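Hypothetical protein EF3068 (Enterococcus faecalis, PDB 2B6C) is of unknown function but is probably a DNA alkylation repair enzyme of the AlkD-like family. Local coordinates at residues B[196-201]-B[206-211]; B[155-160]-B[184-189]; B[54-59]-B[80-85]. All coordinates share one frame; numbering follows the deposited sequence. Where two conformers were deposited one is given.

The three contacts use six different helices of an all-helical chain. Contact 1 (196-201 with 206-211) and contact 3 (54-59 with 80-85) are buried, their centres about 38 Å apart on opposite sides of the chain's centre. Contact 2 is only partly buried; its helix 173-186 is followed in the chain by helix 191-200 of contact 1, and the two contacts touch through a salt bridge from Arg184 NH1 to Glu210 OE2 (2.8 Å). Contacts 2 and 3 each pair the start of one helix with the region where the next one ends. Chemistry differs with place: a selenomethionine and waters in contact 1, a tyrosine ring and hydroxyl in contact 2, a leucine against amide and guanidinium groups in contact 3.

Contact 1 (B[196-201]-B[206-211])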
# COMPACT_ATOMS: atom_id res chain seq x y z
N GLU B 196 10.78 -29.01 -19.52
CA GLU B 196 10.99 -28.92 -20.97
C GLU B 196 12.18 -28.04 -21.32
O GLU B 196 13.09 -28.49 -22.02
CB GLU B 196 9.74 -28.46 -21.70
CG GLU B 196 8.66 -29.49 -21.67
CD GLU B 196 7.35 -29.00 -22.25
OE1 GLU B 196 7.01 -27.80 -22.16
OE2 GLU B 196 6.65 -29.85 -22.79
N LEU B 197 12.21 -26.81 -20.79
CA LEU B 197 13.31 -25.90 -21.02
C LEU B 197 14.66 -26.52 -20.65
O LEU B 197 15.61 -26.48 -21.43
CB LEU B 197 13.08 -24.59 -20.26
CG LEU B 197 13.96 -23.39 -20.60
CD1 LEU B 197 15.32 -23.51 -19.90
CD2 LEU B 197 14.09 -23.21 -22.10
N MSE B 198 14.74 -27.12 -19.46
CA MSE B 198 16.00 -27.69 -18.95
C MSE B 198 16.49 -28.91 -19.72
O MSE B 198 17.67 -29.26 -19.63
CB MSE B 198 15.89 -28.01 -17.47
CG MSE B 198 15.65 -26.74 -16.64
SE MSE B 198 15.68 -27.10 -14.71
CE MSE B 198 17.59 -27.17 -14.47
N LYS B 199 15.59 -29.53 -20.48
CA LYS B 199 15.95 -30.64 -21.33
C LYS B 199 16.27 -30.15 -22.74
O LYS B 199 17.04 -30.79 -23.45
CB LYS B 199 14.86 -31.72 -21.34
CG LYS B 199 14.54 -32.29 -19.97
CD LYS B 199 15.06 -33.70 -19.78
CE LYS B 199 16.27 -33.79 -18.88
NZ LYS B 199 15.96 -33.55 -17.42
N GLU B 200 15.74 -28.98 -23.11
CA GLU B 200 16.00 -28.33 -24.39
C GLU B 200 17.38 -27.68 -24.40
O GLU B 200 18.13 -27.80 -25.37
CB GLU B 200 14.96 -27.24 -24.67
CG GLU B 200 15.00 -26.67 -26.07
CD GLU B 200 13.90 -25.64 -26.32
OE1 GLU B 200 12.84 -25.72 -25.64
OE2 GLU B 200 14.11 -24.73 -27.17
N LEU B 201 17.70 -26.99 -23.32
CA LEU B 201 18.94 -26.25 -23.21
C LEU B 201 19.96 -27.04 -22.41
O LEU B 201 19.60 -27.77 -21.47
CB LEU B 201 18.69 -24.89 -22.53
CG LEU B 201 17.62 -23.95 -23.14
CD1 LEU B 201 17.59 -22.57 -22.40
CD2 LEU B 201 17.83 -23.78 -24.66
N LEU B 206 25.69 -25.65 -12.14
CA LEU B 206 25.09 -24.88 -11.04
C LEU B 206 23.64 -24.49 -11.33
O LEU B 206 22.79 -24.65 -10.45
CB LEU B 206 25.94 -23.65 -10.66
CG LEU B 206 25.36 -22.90 -9.46
CD1 LEU B 206 26.43 -22.45 -8.45
CD2 LEU B 206 24.51 -21.73 -9.95
N ALA B 207 23.36 -24.00 -12.54
CA ALA B 207 22.00 -23.60 -12.92
C ALA B 207 21.05 -24.80 -12.92
O ALA B 207 19.91 -24.70 -12.51
CB ALA B 207 21.99 -22.88 -14.30
N GLN B 208 21.55 -25.94 -13.39
CA GLN B 208 20.80 -27.19 -13.46
C GLN B 208 20.48 -27.71 -12.05
O GLN B 208 19.35 -28.10 -11.78
CB GLN B 208 21.60 -28.22 -14.26
CG GLN B 208 20.98 -29.65 -14.37
CD GLN B 208 19.86 -29.71 -15.41
OE1 GLN B 208 19.79 -28.87 -16.31
NE2 GLN B 208 18.99 -30.71 -15.29
N ARG B 209 21.47 -27.72 -11.15
CA ARG B 209 21.23 -28.10 -9.76
C ARG B 209 20.18 -27.20 -9.11
O ARG B 209 19.17 -27.67 -8.60
CB ARG B 209 22.55 -28.14 -8.96
CG ARG B 209 22.38 -28.61 -7.50
CD ARG B 209 22.35 -30.13 -7.34
NE ARG B 209 22.11 -30.41 -5.93
CZ ARG B 209 23.06 -30.54 -5.00
NH1 ARG B 209 22.71 -30.79 -3.74
NH2 ARG B 209 24.35 -30.47 -5.33
N GLU B 210 20.39 -25.89 -9.20
CA GLU B 210 19.48 -24.90 -8.61
C GLU B 210 18.05 -24.98 -9.18
O GLU B 210 17.10 -25.07 -8.42
CB GLU B 210 20.07 -23.51 -8.78
CG GLU B 210 19.35 -22.40 -8.03
CD GLU B 210 19.86 -22.25 -6.63
OE1 GLU B 210 21.11 -22.20 -6.46
OE2 GLU B 210 19.01 -22.19 -5.71
N GLY B 211 17.90 -24.98 -10.50
CA GLY B 211 16.57 -24.97 -11.11
C GLY B 211 15.77 -26.25 -11.03
O GLY B 211 14.56 -26.24 -11.26
O HOH W 1 20.28 -28.51 -18.74
O HOH W 2 18.48 -31.70 -18.22
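With CG trans to its carbonyl carbon (chi1 -63°) and a bend at chi3, Met198, modelled as selenomethionine, extends toward 206-211 and turns its methyl onto Gln208. Gln208 starts trans to its own N and bends at chi2 (79°), which carries its amide back toward helix 191-200. The two side chains cross at a slant: Met198 CE lies 3.3 Å from Gln208 OE1 and equally close to the backbone O of Gln208. The selenium lies nearer the C-terminal end of helix 205-211, with Met198 SE 3.7 Å from Gly211 O, beside a residue that has no side chain. Helices 191-200 and 205-211 form an antiparallel helical hairpin, their local axes 11.5 Å apart at an angle of 162°, as expected in the HEAT-like helical architecture of AlkD relatives. Beyond the two segments, Leu203 and Leu215 also pack on Met198, while Ala207 faces Ile179 of helix 173-186. Water supplies the polar link. Water 2 donates to Met198 O (2.9 Å) and accepts a weak bond from Gln208 NE2 (3.1 Å). A second bridge, through water 1 to Gln208 OE1, is doubtful because its modelled distance there is unusually short.

Contact 2 (B[155-160]-B[184-189]); sequences TNQDLL and RQYSKT. With SO4 (sulfate ion), chain J.
Tyr186 lays one side of its ring against Thr155 and Leu160, and this is the densely packed part of the contact. Thr155 CG2, held trans to its backbone N, lies over that face in a CH-pi contact, 4.0 Å from the Tyr186 centroid and 18° off the normal. Thr155 CB comes closer, 3.6 Å from Tyr186 CE1, while its OG1 bonds to Lys152 O. Leu160 CD2 meets Tyr186 CD2 obliquely at 3.9 Å, and Trp193 of helix 191-200 adds a steeply inclined ring. The other side of 184-189 is looser. There the exposed Lys188 NZ bonds to Gln185 OE1 (2.8 Å), and Arg184 and Lys188 reach a sulfate, probably from the crystallisation liquor, through weak bonds, one of them nearly straight, from Arg184 NE to sulfate O4 (3.4 Å, 173°). Back at the ring's tip, Tyr186 OH donates to Gln157 OE1 (2.9 Å), on a lone pair in the carbonyl plane; the amide and ring planes stand 68° apart. Water 3 donates to Tyr186 OH (2.8 Å) and to Thr155 O, just before the helix whose N-cap is Asn156. Both giving and accepting a bond, the hydroxyl has its polar needs met while the ring packs on apolar atoms.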
# COMPACT_ATOMS: atom_id res chain seq x y z
N THR B 155 4.04 -14.76 -14.91
CA THR B 155 5.34 -14.83 -15.59
C THR B 155 5.18 -14.91 -17.11
O THR B 155 4.32 -15.65 -17.62
CB THR B 155 6.13 -16.08 -15.09
OG1 THR B 155 6.44 -15.90 -13.71
CG2 THR B 155 7.46 -16.25 -15.80
N ASN B 156 6.01 -14.15 -17.82
CA ASN B 156 6.08 -14.19 -19.26
C ASN B 156 7.19 -15.16 -19.63
O ASN B 156 8.37 -14.88 -19.43
CB ASN B 156 6.37 -12.78 -19.82
CG ASN B 156 6.43 -12.75 -21.34
OD1 ASN B 156 7.12 -13.55 -21.98
ND2 ASN B 156 5.74 -11.76 -21.93
N GLN B 157 6.77 -16.30 -20.20
CA GLN B 157 7.63 -17.45 -20.45
C GLN B 157 8.67 -17.16 -21.48
O GLN B 157 9.82 -17.56 -21.33
CB GLN B 157 6.78 -18.65 -20.93
CG GLN B 157 6.01 -19.31 -19.81
CD GLN B 157 4.99 -20.33 -20.30
OE1 GLN B 157 4.38 -21.04 -19.49
NE2 GLN B 157 4.82 -20.45 -21.61
N ASP B 158 8.25 -16.48 -22.54
CA ASP B 158 9.11 -16.17 -23.67
C ASP B 158 10.26 -15.27 -23.28
O ASP B 158 11.36 -15.43 -23.76
CB ASP B 158 8.27 -15.51 -24.76
CG ASP B 158 7.22 -16.45 -25.33
OD1 ASP B 158 7.55 -17.65 -25.52
OD2 ASP B 158 6.10 -15.98 -25.59
N LEU B 159 9.97 -14.30 -22.42
CA LEU B 159 11.00 -13.37 -21.98
C LEU B 159 11.98 -14.07 -21.05
O LEU B 159 13.19 -13.90 -21.19
CB LEU B 159 10.39 -12.11 -21.35
CG LEU B 159 9.52 -11.25 -22.30
CD1 LEU B 159 9.05 -9.98 -21.59
CD2 LEU B 159 10.23 -10.90 -23.59
N LEU B 160 11.45 -14.89 -20.14
CA LEU B 160 12.27 -15.68 -19.25
C LEU B 160 13.21 -16.56 -20.06
O LEU B 160 14.43 -16.54 -19.86
CB LEU B 160 11.40 -16.54 -18.30
CG LEU B 160 12.17 -17.50 -17.36
CD1 LEU B 160 13.25 -16.79 -16.48
CD2 LEU B 160 11.20 -18.30 -16.51
N ARG B 184 14.10 -22.39 -10.57
CA ARG B 184 13.60 -22.83 -9.28
C ARG B 184 12.26 -22.19 -8.90
O ARG B 184 11.31 -22.91 -8.59
CB ARG B 184 14.64 -22.55 -8.20
CG ARG B 184 14.34 -23.07 -6.82
CD ARG B 184 15.48 -22.61 -5.99
NE ARG B 184 15.57 -23.22 -4.69
CZ ARG B 184 16.54 -24.03 -4.27
NH1 ARG B 184 17.50 -24.46 -5.08
NH2 ARG B 184 16.51 -24.47 -3.03
N GLN B 185 12.18 -20.86 -8.96
CA GLN B 185 10.94 -20.14 -8.61
C GLN B 185 9.80 -20.45 -9.56
O GLN B 185 8.65 -20.70 -9.12
CB GLN B 185 11.18 -18.62 -8.63
CG GLN B 185 11.88 -18.07 -7.38
CD GLN B 185 11.09 -18.39 -6.12
OE1 GLN B 185 11.54 -19.18 -5.29
NE2 GLN B 185 9.92 -17.76 -5.96
N TYR B 186 10.09 -20.38 -10.86
CA TYR B 186 9.05 -20.64 -11.83
C TYR B 186 8.53 -22.10 -11.79
O TYR B 186 7.33 -22.34 -12.04
CB TYR B 186 9.44 -20.19 -13.24
CG TYR B 186 8.27 -20.20 -14.18
CD1 TYR B 186 7.04 -19.61 -13.81
CD2 TYR B 186 8.38 -20.78 -15.46
CE1 TYR B 186 5.94 -19.63 -14.66
CE2 TYR B 186 7.27 -20.80 -16.33
CZ TYR B 186 6.06 -20.22 -15.92
OH TYR B 186 4.98 -20.23 -16.77
N SER B 187 9.39 -23.05 -11.44
CA SER B 187 8.94 -24.46 -11.29
C SER B 187 7.85 -24.67 -10.24
O SER B 187 7.16 -25.69 -10.23
CB SER B 187 10.11 -25.40 -10.99
OG SER B 187 10.56 -25.20 -9.65
N LYS B 188 7.72 -23.71 -9.32
CA LYS B 188 6.65 -23.82 -8.29
C LYS B 188 5.27 -23.59 -8.89
O LYS B 188 4.26 -23.93 -8.29
CB LYS B 188 6.90 -22.83 -7.15
CG LYS B 188 8.25 -23.06 -6.42
CD LYS B 188 8.48 -21.97 -5.37
CE LYS B 188 9.90 -22.03 -4.83
NZ LYS B 188 10.16 -21.02 -3.76
N THR B 189 5.27 -23.01 -10.08
CA THR B 189 4.09 -22.60 -10.83
C THR B 189 3.91 -23.53 -12.02
O THR B 189 2.80 -24.02 -12.26
CB THR B 189 4.27 -21.13 -11.33
OG1 THR B 189 4.21 -20.27 -10.22
CG2 THR B 189 3.20 -20.72 -12.33
S SO4 J . 13.75 -21.77 -1.80
O1 SO4 J . 13.61 -22.14 -0.40
O2 SO4 J . 15.15 -21.91 -2.20
O3 SO4 J . 13.36 -20.37 -1.93
O4 SO4 J . 12.93 -22.63 -2.65
O HOH W 3 3.17 -18.07 -16.55

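Contact 3 (B[54-59]-B[80-85]); sequences EKLCQE and LQNVQR
Leu56 carries this contact by setting its branched end against Asn82 and Arg85, which adjoin each other. The bond to CB is directed at 80-85, but CB itself stays short of it, acting as a spacer. CG follows, trans to the backbone N (chi1 178°), and this torsion sends both methyls forward onto 80-85. CD1 faces the amide of Asn82, 3.8 Å from Asn82 ND2. CD2 does more: it rests 3.6 Å from Asn82 CB. The same methyl also lies over one face of the Arg85 guanidinium, 3.6 Å from Arg85 NH1. Leucine and arginine approach from opposite directions, and the bend of Arg85 at chi3 (60°) goes with a planar group laid across the methyl. Asn82 OD1 lies at the edge of that group, in its plane. The polar ends are met elsewhere: Arg85 NH2 bonds to Trp51 O, and Asn82 ND2 to Leu78 O and Ser48 OG, so the methyl packs on polar groups of which Asn82 ND2 and Arg85 NH1 and NH2 have partners. Arg85 also packs on Arg85 of the second subunit, which places this corner at the dimer interface. Leu56, near the start of helix 53-65, thus meets the turn and 3-10 segment that follow helix 69-81, an arrangement consistent with a helical hairpin, as in the HEAT-like fold of AlkD relatives.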
# COMPACT_ATOMS: atom_id res chain seq x y z
N GLU B 54 9.87 15.48 -6.21
CA GLU B 54 11.25 15.95 -6.38
C GLU B 54 12.08 15.70 -5.12
O GLU B 54 13.22 15.24 -5.20
CB GLU B 54 11.30 17.43 -6.76
CG GLU B 54 12.67 17.87 -7.33
CD GLU B 54 12.74 19.38 -7.65
OE1 GLU B 54 11.95 20.17 -7.06
OE2 GLU B 54 13.58 19.80 -8.49
N LYS B 55 11.49 15.98 -3.96
CA LYS B 55 12.15 15.72 -2.69
C LYS B 55 12.46 14.22 -2.55
O LYS B 55 13.57 13.87 -2.15
CB LYS B 55 11.34 16.26 -1.50
CG LYS B 55 12.06 16.05 -0.16
CD LYS B 55 11.29 16.66 1.01
CE LYS B 55 11.96 16.29 2.33
NZ LYS B 55 11.26 16.95 3.48
N LEU B 56 11.48 13.35 -2.89
CA LEU B 56 11.65 11.90 -2.80
C LEU B 56 12.84 11.41 -3.63
O LEU B 56 13.66 10.64 -3.14
CB LEU B 56 10.35 11.14 -3.16
CG LEU B 56 10.39 9.59 -3.15
CD1 LEU B 56 10.88 8.98 -1.80
CD2 LEU B 56 9.05 9.02 -3.57
N CYS B 57 12.93 11.85 -4.89
CA CYS B 57 14.07 11.49 -5.75
C CYS B 57 15.40 12.00 -5.20
O CYS B 57 16.42 11.31 -5.26
CB CYS B 57 13.86 11.99 -7.19
SG CYS B 57 12.33 11.29 -7.94
N GLN B 58 15.39 13.22 -4.68
CA GLN B 58 16.59 13.81 -4.11
C GLN B 58 17.05 13.09 -2.85
O GLN B 58 18.25 13.01 -2.59
CB GLN B 58 16.36 15.29 -3.80
CG GLN B 58 16.45 16.19 -5.04
CD GLN B 58 15.94 17.60 -4.74
OE1 GLN B 58 15.20 17.83 -3.76
NE2 GLN B 58 16.32 18.54 -5.59
N GLU B 59 16.11 12.64 -2.04
CA GLU B 59 16.43 11.92 -0.81
C GLU B 59 16.96 10.53 -1.15
O GLU B 59 17.93 10.05 -0.56
CB GLU B 59 15.19 11.83 0.09
CG GLU B 59 14.76 13.16 0.68
CD GLU B 59 15.43 13.47 2.02
OE1 GLU B 59 16.09 12.59 2.60
OE2 GLU B 59 15.28 14.60 2.52
N LEU B 80 11.15 1.34 -2.78
CA LEU B 80 10.21 0.23 -2.60
C LEU B 80 8.90 0.66 -1.92
O LEU B 80 7.82 0.25 -2.33
CB LEU B 80 10.87 -0.85 -1.75
CG LEU B 80 11.50 -2.00 -2.49
CD1 LEU B 80 12.52 -2.61 -1.53
CD2 LEU B 80 10.35 -2.99 -2.84
N GLN B 81 9.01 1.44 -0.85
CA GLN B 81 7.83 1.95 -0.12
C GLN B 81 6.93 2.88 -0.93
O GLN B 81 5.75 2.99 -0.65
CB GLN B 81 8.27 2.67 1.17
CG GLN B 81 8.82 1.75 2.27
CD GLN B 81 8.11 0.40 2.40
OE1 GLN B 81 8.57 -0.63 1.87
NE2 GLN B 81 7.00 0.39 3.13
N ASN B 82 7.51 3.58 -1.90
CA ASN B 82 6.79 4.54 -2.70
C ASN B 82 6.58 4.05 -4.14
O ASN B 82 6.34 4.84 -5.05
CB ASN B 82 7.53 5.89 -2.69
CG ASN B 82 7.52 6.54 -1.32
OD1 ASN B 82 6.57 7.26 -0.98
ND2 ASN B 82 8.56 6.28 -0.51
N VAL B 83 6.65 2.73 -4.32
CA VAL B 83 6.62 2.10 -5.64
C VAL B 83 5.42 2.56 -6.51
O VAL B 83 5.59 2.84 -7.70
CB VAL B 83 6.70 0.52 -5.50
CG1 VAL B 83 5.48 -0.06 -4.73
CG2 VAL B 83 6.95 -0.18 -6.83
N GLN B 84 4.25 2.68 -5.89
CA GLN B 84 3.02 3.15 -6.54
C GLN B 84 3.07 4.57 -7.08
O GLN B 84 2.33 4.89 -8.01
CB GLN B 84 1.84 3.03 -5.59
CG GLN B 84 1.50 1.62 -5.30
CD GLN B 84 0.14 1.48 -4.66
OE1 GLN B 84 -0.01 1.64 -3.44
NE2 GLN B 84 -0.86 1.16 -5.47
N ARG B 85 3.94 5.40 -6.51
CA ARG B 85 4.09 6.81 -6.88
C ARG B 85 4.88 7.06 -8.17
O ARG B 85 4.82 8.16 -8.73
CB ARG B 85 4.76 7.59 -5.73
CG ARG B 85 3.93 7.62 -4.42
CD ARG B 85 4.62 8.50 -3.37
NE ARG B 85 4.75 9.86 -3.88
CZ ARG B 85 5.47 10.84 -3.34
NH1 ARG B 85 6.17 10.65 -2.22
NH2 ARG B 85 5.49 12.02 -3.93